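Local coordinates for transcriptional repressor (Vibrio fischeri, PDB 3KV1), which probably represses transcription as a SorC-family DNA-binding regulator, its putative sugar-binding domain sensing a carbohydrate, at residues A[22-30]-A[40-48]. Numbering follows the deposited sequence.
Sequences LKRALISLD and QVAALVSSY. With GOL (glycerol), chain E.
Leu26 and Leu44 meet flank to flank where strand 24-28 crosses residues 40-48 of helix 34-52, CB to CB at 4.0 Å. Beyond that, Leu26 sends CD1 toward the helix as far as CB of Tyr48, also 4.0 Å away, and the two side chains cross at about a right angle. Leu44 answers with CD1, which reaches up to the strand backbone and sits 3.6 Å from the carbonyl carbon of Ile27. At the far end Ser28 packs its CB near the carbonyl O of Gln40, while its OG, in one of two modelled conformers, lies against Val41 CG2; that hydroxyl has weak hydrogen bonds to Gln37 and to the carbonyl of Thr251.

Toward Tyr48 a glycerol, probably from the crystallisation liquor, lies between the two segments. Its O3 donates to Leu44 O (3.0 Å), and NH2 of Arg24, in one of two modelled conformers, gives O2 a weak, strongly bent bond, N-H...O angle 119°. The same O2 lies in the plane of the Tyr48 ring, at its edge. Arg24 gets there because its chain folds back at chi2 and chi3.

The axes of strand 24-28 and of residues 40-48 approach to 7.8 Å and run roughly antiparallel, 144° between N-to-C directions. The strand pairs in parallel with strand 248-252, against which Val45 and Tyr48 also pack, so this helix covers one face of the sheet in a Rossmann-like alpha/beta domain. With no direct hydrogen bond between the segments, apolar packing carries the contact, and the glycerol merely occupies its margin.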
loop_
_atom_site.group_PDB
_atom_site.type_symbol
_atom_site.label_atom_id
_atom_site.label_comp_id
_atom_site.label_asym_id
_atom_site.label_seq_id
_atom_site.Cartn_x
_atom_site.Cartn_y
_atom_site.Cartn_z
ATOM N N LEU A 22 26.097 0.600 21.485
ATOM C CA LEU A 22 25.264 1.372 20.585
ATOM C C LEU A 22 26.113 2.390 19.872
ATOM O O LEU A 22 27.221 2.731 20.308
ATOM C CB LEU A 22 24.204 2.135 21.374
ATOM C CG LEU A 22 23.320 1.223 22.239
ATOM C CD1 LEU A 22 22.515 2.050 23.272
ATOM C CD2 LEU A 22 22.387 0.488 21.299
ATOM N N LYS A 23 25.567 2.904 18.789
ATOM C CA LYS A 23 26.077 4.120 18.157
ATOM C C LYS A 23 25.639 5.370 18.938
ATOM O O LYS A 23 26.398 6.327 19.059
ATOM C CB LYS A 23 25.531 4.227 16.725
ATOM C CG LYS A 23 26.237 3.266 15.749
ATOM C CD LYS A 23 25.931 3.639 14.250
ATOM C CE LYS A 23 26.316 2.551 13.241
ATOM N NZ LYS A 23 26.102 3.120 11.860
ATOM N N ARG A 24 24.402 5.350 19.431
ATOM C CA ARG A 24 23.793 6.493 20.108
ATOM C C ARG A 24 22.779 5.985 21.114
ATOM O O ARG A 24 22.247 4.882 20.977
ATOM C CB ARG A 24 23.030 7.400 19.114
ATOM C CG ARG A 24 23.865 8.318 18.239
ATOM C CD ARG A 24 24.594 9.404 19.048
ATOM N NE ARG A 24 23.726 10.465 19.557
ATOM C CZ ARG A 24 23.278 11.488 18.830
ATOM N NH1 ARG A 24 23.592 11.587 17.538
ATOM N NH2 ARG A 24 22.509 12.416 19.397
ATOM N N ALA A 25 22.501 6.814 22.114
ATOM C CA ALA A 25 21.349 6.635 22.974
ATOM C C ALA A 25 20.714 8.013 23.085
ATOM O O ALA A 25 21.415 9.021 23.319
ATOM C CB ALA A 25 21.781 6.100 24.338
ATOM N N LEU A 26 19.420 8.074 22.815
ATOM C CA LEU A 26 18.667 9.329 22.848
ATOM C C LEU A 26 17.701 9.210 24.052
ATOM O O LEU A 26 16.731 8.450 23.995
ATOM C CB LEU A 26 17.869 9.467 21.547
ATOM C CG LEU A 26 18.749 9.340 20.272
ATOM C CD1 LEU A 26 17.877 9.464 19.025
ATOM C CD2 LEU A 26 19.778 10.462 20.300
ATOM N N ILE A 27 17.947 9.975 25.116
ATOM C CA ILE A 27 17.178 9.791 26.347
ATOM C C ILE A 27 16.316 11.003 26.669
ATOM O O ILE A 27 16.809 12.132 26.786
ATOM C CB ILE A 27 18.134 9.499 27.532
ATOM C CG1 ILE A 27 18.917 8.222 27.272
ATOM C CG2 ILE A 27 17.372 9.419 28.864
ATOM C CD1 ILE A 27 18.040 7.018 27.008
ATOM N N SER A 28 15.018 10.762 26.818
ATOM C CA SER A 28 14.070 11.831 27.115
ATOM C C SER A 28 13.715 11.820 28.606
ATOM O O SER A 28 13.689 10.763 29.262
ATOM C CB SER A 28 12.807 11.681 26.235
ATOM O OG SER A 28 12.071 10.527 26.599
ATOM N N LEU A 29 13.449 13.001 29.153
ATOM C CA LEU A 29 13.058 13.094 30.555
ATOM C C LEU A 29 11.733 12.368 30.769
ATOM O O LEU A 29 10.899 12.280 29.863
ATOM C CB LEU A 29 12.928 14.555 30.976
ATOM C CG LEU A 29 14.254 15.320 30.880
ATOM C CD1 LEU A 29 14.042 16.776 31.206
ATOM C CD2 LEU A 29 15.292 14.693 31.819
ATOM N N ASP A 30 11.529 11.846 31.975
ATOM C CA ASP A 30 10.274 11.172 32.287
ATOM C C ASP A 30 9.064 12.094 32.171
ATOM O O ASP A 30 9.091 13.248 32.638
ATOM C CB ASP A 30 10.327 10.562 33.706
ATOM C CG ASP A 30 11.315 9.402 33.815
ATOM O OD1 ASP A 30 11.569 8.703 32.797
ATOM O OD2 ASP A 30 11.830 9.175 34.937
ATOM N N GLN A 40 7.852 12.650 23.410
ATOM C CA GLN A 40 9.153 13.247 23.694
ATOM C C GLN A 40 10.286 12.384 23.130
ATOM O O GLN A 40 11.304 12.915 22.692
ATOM C CB GLN A 40 9.339 13.501 25.198
ATOM C CG GLN A 40 8.446 14.578 25.715
ATOM C CD GLN A 40 8.739 15.889 25.041
ATOM O OE1 GLN A 40 9.898 16.282 24.934
ATOM N NE2 GLN A 40 7.699 16.557 24.550
ATOM N N VAL A 41 10.113 11.066 23.189
ATOM C CA VAL A 41 11.058 10.133 22.561
ATOM C C VAL A 41 11.048 10.374 21.043
ATOM O O VAL A 41 12.088 10.429 20.388
ATOM C CB VAL A 41 10.647 8.675 22.863
ATOM C CG1 VAL A 41 11.412 7.692 21.992
ATOM C CG2 VAL A 41 10.898 8.378 24.349
ATOM N N ALA A 42 9.856 10.534 20.498
ATOM C CA ALA A 42 9.735 10.754 19.056
ATOM C C ALA A 42 10.399 12.071 18.636
ATOM O O ALA A 42 10.929 12.174 17.510
ATOM C CB ALA A 42 8.283 10.704 18.614
ATOM N N ALA A 43 10.444 13.060 19.538
ATOM C CA ALA A 43 11.089 14.332 19.195
ATOM C C ALA A 43 12.584 14.149 18.963
ATOM O O ALA A 43 13.181 14.749 18.059
ATOM C CB ALA A 43 10.854 15.396 20.299
ATOM N N LEU A 44 13.197 13.305 19.774
ATOM C CA LEU A 44 14.630 13.135 19.676
ATOM C C LEU A 44 14.915 12.328 18.416
ATOM O O LEU A 44 15.896 12.588 17.718
ATOM C CB LEU A 44 15.135 12.356 20.895
ATOM C CG LEU A 44 14.924 13.098 22.232
ATOM C CD1 LEU A 44 15.454 12.209 23.362
ATOM C CD2 LEU A 44 15.623 14.459 22.232
ATOM N N VAL A 45 14.075 11.342 18.142
ATOM C CA VAL A 45 14.299 10.529 16.919
ATOM C C VAL A 45 14.094 11.375 15.644
ATOM O O VAL A 45 14.840 11.234 14.652
ATOM C CB VAL A 45 13.390 9.289 16.900
ATOM C CG1 VAL A 45 13.545 8.538 15.555
ATOM C CG2 VAL A 45 13.753 8.379 18.073
ATOM N N SER A 46 13.100 12.265 15.669
ATOM C CA SER A 46 12.800 13.157 14.522
ATOM C C SER A 46 14.015 14.022 14.173
ATOM O O SER A 46 14.378 14.195 12.997
ATOM C CB SER A 46 11.598 14.062 14.827
ATOM O OG SER A 46 11.303 14.937 13.727
ATOM N N SER A 47 14.630 14.578 15.208
ATOM C CA SER A 47 15.807 15.394 15.033
ATOM C C SER A 47 16.994 14.582 14.520
ATOM O O SER A 47 17.729 15.046 13.636
ATOM C CB SER A 47 16.165 16.098 16.341
ATOM O OG SER A 47 17.352 16.816 16.126
ATOM N N TYR A 48 17.188 13.386 15.081
ATOM C CA TYR A 48 18.239 12.478 14.624
ATOM C C TYR A 48 18.050 12.189 13.117
ATOM O O TYR A 48 19.004 12.272 12.342
ATOM C CB TYR A 48 18.261 11.177 15.469
ATOM C CG TYR A 48 19.080 10.058 14.836
ATOM C CD1 TYR A 48 20.447 9.958 15.062
ATOM C CD2 TYR A 48 18.473 9.119 14.014
ATOM C CE1 TYR A 48 21.194 8.925 14.459
ATOM C CE2 TYR A 48 19.194 8.096 13.432
ATOM C CZ TYR A 48 20.548 8.020 13.645
ATOM O OH TYR A 48 21.245 6.999 13.021
HETATM C C1 GOL E . 20.919 14.964 16.333
HETATM O O1 GOL E . 21.700 14.146 15.478
HETATM C C2 GOL E . 20.420 14.216 17.569
HETATM O O2 GOL E . 20.736 12.852 17.423
HETATM C C3 GOL E . 18.903 14.386 17.693
HETATM O O3 GOL E . 18.379 13.877 18.911
#